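N-acetylmuramoyl-L-alanine amidase XlyA (Bacillus subtilis, PDB 3RDR) hydrolyses the link between N-acetylmuramoyl residues and L-amino acids in certain cell-wall glycopeptides, through the zinc-binding catalytic domain described here. Local coordinates at residues His32-Thr37 and Glu96-Ala101; Ala41-His46 and His60-Asp65. One frame throughout, in Å; residues are numbered along the deposited sequence.

Contact 1: residues His32-Thr37 and Glu96-Ala101. With ZN (zinc ion), chain B.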
ATOM      1  N   HIS A  32      -1.664   4.811   0.118  1.00 19.03           N
ATOM      2  CA  HIS A  32      -1.990   5.248   1.476  1.00 19.41           C
ATOM      3  C   HIS A  32      -0.752   5.856   2.145  1.00 20.01           C
ATOM      4  O   HIS A  32       0.365   5.739   1.644  1.00 20.37           O
ATOM      5  CB  HIS A  32      -2.404   4.058   2.361  1.00 19.35           C
ATOM      6  CG  HIS A  32      -3.513   3.214   1.810  1.00 20.53           C
ATOM      7  ND1 HIS A  32      -4.810   3.299   2.269  1.00 18.00           N
ATOM      8  CD2 HIS A  32      -3.504   2.211   0.900  1.00 19.58           C
ATOM      9  CE1 HIS A  32      -5.551   2.384   1.671  1.00 16.66           C
ATOM     10  NE2 HIS A  32      -4.782   1.709   0.835  1.00 18.33           N
ATOM     11  N   ASN A  33      -0.976   6.484   3.295  1.00 19.69           N
ATOM     12  CA  ASN A  33       0.083   7.052   4.130  1.00 20.01           C
ATOM     13  C   ASN A  33      -0.319   6.525   5.506  1.00 17.65           C
ATOM     14  O   ASN A  33      -1.475   6.655   5.894  1.00 19.24           O
ATOM     15  CB  ASN A  33       0.059   8.588   4.123  1.00 19.85           C
ATOM     16  CG  ASN A  33       0.800   9.189   2.929  1.00 22.45           C
ATOM     17  OD1 ASN A  33       0.777  10.403   2.723  1.00 22.33           O
ATOM     18  ND2 ASN A  33       1.465   8.346   2.145  1.00 22.26           N
ATOM     19  N   THR A  34       0.618   5.926   6.234  1.00 17.62           N
ATOM     20  CA  THR A  34       0.318   5.344   7.544  1.00 17.49           C
ATOM     21  C   THR A  34      -0.183   6.306   8.624  1.00 20.02           C
ATOM     22  O   THR A  34      -0.880   5.881   9.551  1.00 18.08           O
ATOM     23  CB  THR A  34       1.543   4.618   8.124  1.00 14.72           C
ATOM     24  OG1 THR A  34       2.580   5.573   8.379  1.00 17.43           O
ATOM     25  CG2 THR A  34       2.060   3.561   7.149  1.00 13.75           C
ATOM     26  N   ALA A  35       0.167   7.588   8.509  1.00 18.58           N
ATOM     27  CA  ALA A  35      -0.218   8.589   9.508  1.00 20.28           C
ATOM     28  C   ALA A  35       0.360   8.185  10.870  1.00 20.05           C
ATOM     29  O   ALA A  35      -0.215   8.464  11.928  1.00 20.87           O
ATOM     30  CB  ALA A  35      -1.750   8.715   9.591  1.00 19.20           C
ATOM     31  N   ASN A  36       1.512   7.526  10.827  1.00 20.53           N
ATOM     32  CA  ASN A  36       2.202   7.079  12.029  1.00 18.33           C
ATOM     33  C   ASN A  36       3.609   7.669  11.992  1.00 18.37           C
ATOM     34  O   ASN A  36       4.510   7.107  11.365  1.00 16.71           O
ATOM     35  CB  ASN A  36       2.282   5.549  12.048  1.00 19.92           C
ATOM     36  CG  ASN A  36       2.722   5.008  13.394  1.00 20.80           C
ATOM     37  OD1 ASN A  36       3.355   5.716  14.180  1.00 20.76           O
ATOM     38  ND2 ASN A  36       2.401   3.743  13.663  1.00 19.63           N
ATOM     39  N   THR A  37       3.800   8.802  12.664  1.00 17.45           N
ATOM     40  CA  THR A  37       5.098   9.473  12.678  1.00 18.46           C
ATOM     41  C   THR A  37       6.065   8.949  13.742  1.00 19.19           C
ATOM     42  O   THR A  37       7.209   9.395  13.814  1.00 19.53           O
ATOM     43  CB  THR A  37       4.931  10.993  12.901  1.00 19.84           C
ATOM     44  OG1 THR A  37       4.200  11.217  14.113  1.00 18.71           O
ATOM     45  CG2 THR A  37       4.183  11.637  11.732  1.00 18.38           C
ATOM     46  N   GLU A  96       1.171   1.159   1.350  1.00 18.35           N
ATOM     47  CA  GLU A  96       1.273   2.104   2.457  1.00 17.27           C
ATOM     48  C   GLU A  96       2.666   2.717   2.447  1.00 17.32           C
ATOM     49  O   GLU A  96       3.657   2.013   2.237  1.00 17.99           O
ATOM     50  CB  GLU A  96       1.034   1.401   3.800  1.00 15.45           C
ATOM     51  CG  GLU A  96      -0.433   1.250   4.187  1.00 17.54           C
ATOM     52  CD  GLU A  96      -1.020   2.515   4.808  1.00 20.11           C
ATOM     53  OE1 GLU A  96      -0.373   3.583   4.735  1.00 17.75           O
ATOM     54  OE2 GLU A  96      -2.140   2.443   5.363  1.00 18.80           O
ATOM     55  N   ILE A  97       2.738   4.025   2.662  1.00 17.12           N
ATOM     56  CA  ILE A  97       4.017   4.725   2.710  1.00 17.53           C
ATOM     57  C   ILE A  97       4.201   5.207   4.145  1.00 17.21           C
ATOM     58  O   ILE A  97       3.348   5.906   4.685  1.00 17.24           O
ATOM     59  CB  ILE A  97       4.044   5.931   1.744  1.00 18.88           C
ATOM     60  CG1 ILE A  97       3.834   5.446   0.307  1.00 17.64           C
ATOM     61  CG2 ILE A  97       5.394   6.650   1.838  1.00 15.28           C
ATOM     62  CD1 ILE A  97       3.831   6.561  -0.728  1.00 20.42           C
ATOM     63  N   CYS A  98       5.315   4.820   4.760  1.00 18.15           N
ATOM     64  CA  CYS A  98       5.602   5.179   6.147  1.00 18.36           C
ATOM     65  C   CYS A  98       5.975   6.644   6.382  1.00 19.11           C
ATOM     66  O   CYS A  98       6.446   7.337   5.477  1.00 17.78           O
ATOM     67  CB  CYS A  98       6.716   4.278   6.691  1.00 17.25           C
ATOM     68  SG  CYS A  98       6.303   2.500   6.748  1.00 19.29           S
ATOM     69  N   GLU A  99       5.758   7.091   7.617  1.00 18.60           N
ATOM     70  CA  GLU A  99       6.055   8.456   8.037  1.00 20.37           C
ATOM     71  C   GLU A  99       6.912   8.445   9.306  1.00 21.17           C
ATOM     72  O   GLU A  99       6.996   9.457  10.003  1.00 19.59           O
ATOM     73  CB  GLU A  99       4.755   9.211   8.336  1.00 20.88           C
ATOM     74  CG  GLU A  99       3.796   9.369   7.155  1.00 22.85           C
ATOM     75  CD  GLU A  99       2.537  10.134   7.535  1.00 23.83           C
ATOM     76  OE1 GLU A  99       2.662  11.180   8.202  1.00 24.77           O
ATOM     77  OE2 GLU A  99       1.425   9.698   7.166  1.00 23.06           O
ATOM     78  N   ASN A 100       7.536   7.309   9.617  1.00 19.50           N
ATOM     79  CA  ASN A 100       8.345   7.212  10.832  1.00 20.86           C
ATOM     80  C   ASN A 100       9.421   8.297  10.953  1.00 22.10           C
ATOM     81  O   ASN A 100      10.103   8.627   9.985  1.00 22.24           O
ATOM     82  CB  ASN A 100       8.966   5.812  10.956  1.00 20.02           C
ATOM     83  CG  ASN A 100       9.745   5.390   9.722  1.00 21.22           C
ATOM     84  OD1 ASN A 100       9.219   5.381   8.605  1.00 20.09           O
ATOM     85  ND2 ASN A 100      11.006   5.021   9.919  1.00 20.40           N
ATOM     86  N   ALA A 101       9.554   8.850  12.156  1.00 23.55           N
ATOM     87  CA  ALA A 101      10.521   9.909  12.431  1.00 24.79           C
ATOM     88  C   ALA A 101      11.948   9.560  12.028  1.00 26.94           C
ATOM     89  O   ALA A 101      12.679  10.420  11.543  1.00 27.00           O
ATOM     90  CB  ALA A 101      10.481  10.269  13.908  1.00 25.54           C
TER
HETATM   91 ZN    ZN B 190      -5.689   4.918   3.520  1.00 33.73          ZN
HETATM   92  O   HOH W   1      -3.240   4.576   6.517  1.00 24.51           O
HETATM   93  O   HOH W   2       4.833   5.022   9.682  1.00 16.87           O
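E99, just past strand 92-97, reaches A35 in the turn that follows strand 28-33. Its CB lies 3.7 Å from N36 O. CG passes near T34 OG1, and the chain runs extended beyond it (chi2 -180°), which carries the carboxylate to A35. There OE2 accepts from A35 N at 2.8 Å, from above the carboxylate plane. OE2 also touches N33 CB at 3.5 Å. OE1 faces T37 CG2 and forms a salt bridge with R143. Water 2 ties E99 N to T34 OG1 and N36 O.

Before the turn the two strands pair in parallel. I97 N donates to H32 O, and T34 N donates to I97 O at 3.1 Å. H32 O also takes N33 ND2, from the opposite face of its plane. E96 is bent at chi2 (-81°), which brings its carboxylate against H32 CB, with OE1 at 3.2 Å. Water 1 joins E96 OE2 to N33 O.

H32 ND1 binds zinc at 2.2 Å, with H133 and C141 as further ligands, while H32 NE2 is hydrogen-bonded to H80. The strand bonds, E99 directly and E96 through water, probably help hold the backbone that presents a zinc ligand of this amidase fold.

Contact 2: residues Ala41-His46 and His60-Asp65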
ATOM      1  N   ALA A  41       8.239   3.214  13.395  1.00 23.16           N
ATOM      2  CA  ALA A  41       7.062   2.732  12.672  1.00 21.82           C
ATOM      3  C   ALA A  41       7.396   2.546  11.191  1.00 21.29           C
ATOM      4  O   ALA A  41       6.829   3.220  10.324  1.00 20.75           O
ATOM      5  CB  ALA A  41       5.907   3.715  12.835  1.00 20.71           C
ATOM      6  N   ASP A  42       8.311   1.621  10.912  1.00 19.95           N
ATOM      7  CA  ASP A  42       8.747   1.358   9.548  1.00 20.64           C
ATOM      8  C   ASP A  42       8.059   0.147   8.916  1.00 21.34           C
ATOM      9  O   ASP A  42       7.117  -0.403   9.485  1.00 22.67           O
ATOM     10  CB  ASP A  42      10.271   1.191   9.519  1.00 20.48           C
ATOM     11  CG  ASP A  42      10.749  -0.002  10.323  1.00 20.48           C
ATOM     12  OD1 ASP A  42      11.964  -0.083  10.588  1.00 21.35           O
ATOM     13  OD2 ASP A  42       9.920  -0.864  10.686  1.00 24.37           O
ATOM     14  N   ALA A  43       8.535  -0.259   7.741  1.00 21.23           N
ATOM     15  CA  ALA A  43       7.942  -1.379   7.008  1.00 22.79           C
ATOM     16  C   ALA A  43       7.983  -2.703   7.764  1.00 22.16           C
ATOM     17  O   ALA A  43       6.995  -3.427   7.803  1.00 21.35           O
ATOM     18  CB  ALA A  43       8.622  -1.531   5.641  1.00 19.94           C
ATOM     19  N   ALA A  44       9.127  -3.020   8.357  1.00 24.01           N
ATOM     20  CA  ALA A  44       9.262  -4.258   9.115  1.00 24.61           C
ATOM     21  C   ALA A  44       8.299  -4.256  10.300  1.00 25.00           C
ATOM     22  O   ALA A  44       7.688  -5.281  10.613  1.00 27.28           O
ATOM     23  CB  ALA A  44      10.707  -4.429   9.605  1.00 22.68           C
ATOM     24  N   ALA A  45       8.157  -3.109  10.958  1.00 23.33           N
ATOM     25  CA  ALA A  45       7.255  -3.016  12.105  1.00 22.70           C
ATOM     26  C   ALA A  45       5.813  -3.269  11.674  1.00 22.04           C
ATOM     27  O   ALA A  45       5.065  -3.960  12.371  1.00 23.21           O
ATOM     28  CB  ALA A  45       7.378  -1.642  12.779  1.00 22.26           C
ATOM     29  N   HIS A  46       5.411  -2.713  10.534  1.00 20.33           N
ATOM     30  CA  HIS A  46       4.054  -2.938  10.053  1.00 21.23           C
ATOM     31  C   HIS A  46       3.863  -4.407   9.672  1.00 21.07           C
ATOM     32  O   HIS A  46       2.792  -4.965   9.868  1.00 21.20           O
ATOM     33  CB  HIS A  46       3.735  -2.036   8.852  1.00 19.16           C
ATOM     34  CG  HIS A  46       3.404  -0.626   9.231  1.00 20.41           C
ATOM     35  ND1 HIS A  46       4.364   0.293   9.604  1.00 20.33           N
ATOM     36  CD2 HIS A  46       2.214   0.012   9.338  1.00 19.99           C
ATOM     37  CE1 HIS A  46       3.778   1.433   9.925  1.00 18.42           C
ATOM     38  NE2 HIS A  46       2.474   1.290   9.772  1.00 19.16           N
ATOM     39  N   HIS A  60      -1.151  -4.793   0.562  1.00 18.72           N
ATOM     40  CA  HIS A  60      -0.075  -5.583  -0.028  1.00 20.42           C
ATOM     41  C   HIS A  60       1.372  -5.184   0.246  1.00 20.52           C
ATOM     42  O   HIS A  60       2.208  -6.048   0.522  1.00 19.34           O
ATOM     43  CB  HIS A  60      -0.315  -5.660  -1.539  1.00 18.61           C
ATOM     44  CG  HIS A  60      -1.710  -6.067  -1.894  1.00 19.72           C
ATOM     45  ND1 HIS A  60      -2.070  -7.379  -2.121  1.00 21.55           N
ATOM     46  CD2 HIS A  60      -2.853  -5.344  -1.975  1.00 17.40           C
ATOM     47  CE1 HIS A  60      -3.374  -7.447  -2.324  1.00 17.40           C
ATOM     48  NE2 HIS A  60      -3.873  -6.227  -2.240  1.00 21.09           N
ATOM     49  N   PHE A  61       1.667  -3.889   0.175  1.00 20.20           N
ATOM     50  CA  PHE A  61       3.032  -3.403   0.375  1.00 20.52           C
ATOM     51  C   PHE A  61       3.160  -2.221   1.338  1.00 20.53           C
ATOM     52  O   PHE A  61       2.354  -1.289   1.306  1.00 19.43           O
ATOM     53  CB  PHE A  61       3.625  -2.933  -0.960  1.00 20.76           C
ATOM     54  CG  PHE A  61       3.834  -4.019  -1.980  1.00 21.96           C
ATOM     55  CD1 PHE A  61       4.909  -4.893  -1.881  1.00 21.88           C
ATOM     56  CD2 PHE A  61       2.999  -4.109  -3.091  1.00 22.34           C
ATOM     57  CE1 PHE A  61       5.157  -5.835  -2.878  1.00 22.91           C
ATOM     58  CE2 PHE A  61       3.239  -5.049  -4.092  1.00 22.58           C
ATOM     59  CZ  PHE A  61       4.323  -5.912  -3.983  1.00 21.61           C
ATOM     60  N   THR A  62       4.182  -2.263   2.185  1.00 19.66           N
ATOM     61  CA  THR A  62       4.469  -1.153   3.083  1.00 19.18           C
ATOM     62  C   THR A  62       5.858  -0.694   2.645  1.00 19.80           C
ATOM     63  O   THR A  62       6.782  -1.504   2.527  1.00 18.93           O
ATOM     64  CB  THR A  62       4.495  -1.556   4.560  1.00 18.13           C
ATOM     65  OG1 THR A  62       3.201  -2.037   4.947  1.00 18.08           O
ATOM     66  CG2 THR A  62       4.842  -0.334   5.424  1.00 16.24           C
ATOM     67  N   VAL A  63       5.991   0.601   2.389  1.00 18.71           N
ATOM     68  CA  VAL A  63       7.242   1.175   1.912  1.00 17.99           C
ATOM     69  C   VAL A  63       7.841   2.211   2.861  1.00 18.62           C
ATOM     70  O   VAL A  63       7.146   3.133   3.280  1.00 18.74           O
ATOM     71  CB  VAL A  63       7.021   1.886   0.539  1.00 18.94           C
ATOM     72  CG1 VAL A  63       8.354   2.385  -0.027  1.00 18.75           C
ATOM     73  CG2 VAL A  63       6.329   0.951  -0.443  1.00 16.67           C
ATOM     74  N   ASP A  64       9.114   2.054   3.223  1.00 20.94           N
ATOM     75  CA  ASP A  64       9.777   3.065   4.047  1.00 23.13           C
ATOM     76  C   ASP A  64      10.992   3.545   3.254  1.00 23.22           C
ATOM     77  O   ASP A  64      11.139   3.181   2.083  1.00 22.48           O
ATOM     78  CB  ASP A  64      10.166   2.554   5.451  1.00 22.75           C
ATOM     79  CG  ASP A  64      11.165   1.417   5.430  1.00 25.33           C
ATOM     80  OD1 ASP A  64      12.092   1.442   4.601  1.00 27.66           O
ATOM     81  OD2 ASP A  64      11.034   0.504   6.276  1.00 24.70           O
ATOM     82  N   ASP A  65      11.849   4.362   3.858  1.00 24.46           N
ATOM     83  CA  ASP A  65      13.005   4.897   3.138  1.00 26.94           C
ATOM     84  C   ASP A  65      14.119   3.899   2.863  1.00 29.07           C
ATOM     85  O   ASP A  65      15.052   4.191   2.111  1.00 29.40           O
ATOM     86  CB  ASP A  65      13.573   6.114   3.883  1.00 27.25           C
ATOM     87  CG  ASP A  65      14.225   5.753   5.213  1.00 28.37           C
ATOM     88  OD1 ASP A  65      14.049   4.618   5.708  1.00 29.30           O
ATOM     89  OD2 ASP A  65      14.912   6.630   5.779  1.00 29.61           O
TER
HETATM   90  O   HOH W   3      11.613  -1.817   7.290  1.00 23.65           O
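A43 meets D64 and T62 at the start of helix 43-50. A43 N donates to D64 OD2 at 3.0 Å, with an N-H...O angle of 159°. The donor comes on the anti side of the carboxylate, 17° out of its plane. The same oxygen lies 3.2 Å from A43 CB. It also accepts from water 3, which in turn takes A44 N. D64 OD2 therefore serves two helix-start amides, one directly and one through water.

Beside it, T62 turns its methyl toward the first turn of the helix. CG2 is anti to the backbone N and rests 3.6 Å from A43 CA. It also comes near the H46 ring, and the two side chains cross at about a right angle.

The second shell holds these groups in place. D64 OD1 accepts from T66 N and E67 N. T62 OG1 is hydrogen-bonded to H71 and W59. D42 is the N-cap, and its OD2 accepts from A45 N. H46 ND1 donates to D42 O at 2.8 Å, with that oxygen in the ring plane, which helps fix the rotation of the ring.

Two carboxylates thus sit at one helix start, D42 OD1 and D64 OD2 being 4.5 Å apart. Their repulsion is probably eased by the helix dipole and the amide N-H groups, which would help both stay ionised while the helix start is tied to the end of strand 61-63.

Both contacts reach the same mixed sheet, where strands 92-97 and 61-63 are neighbours. They touch directly: E96 N and O probably bond to F61 O and V63 N, and C98 SG packs on T62 CG2. Contact 1 is partly buried. It runs from the zinc site at H32 to exposed turns at T37 and A101, and backbone bonds, two of them between the parallel strands, run along it. Contact 2 is smaller and buried, and sets a helix on the sheet through a single direct hydrogen bond and the packing of A43 and H46 on T62. Carboxylates take backbone N-H groups in both, at a turn in contact 1 and at a helix start in contact 2. H46 links the two, touching T34 and C98.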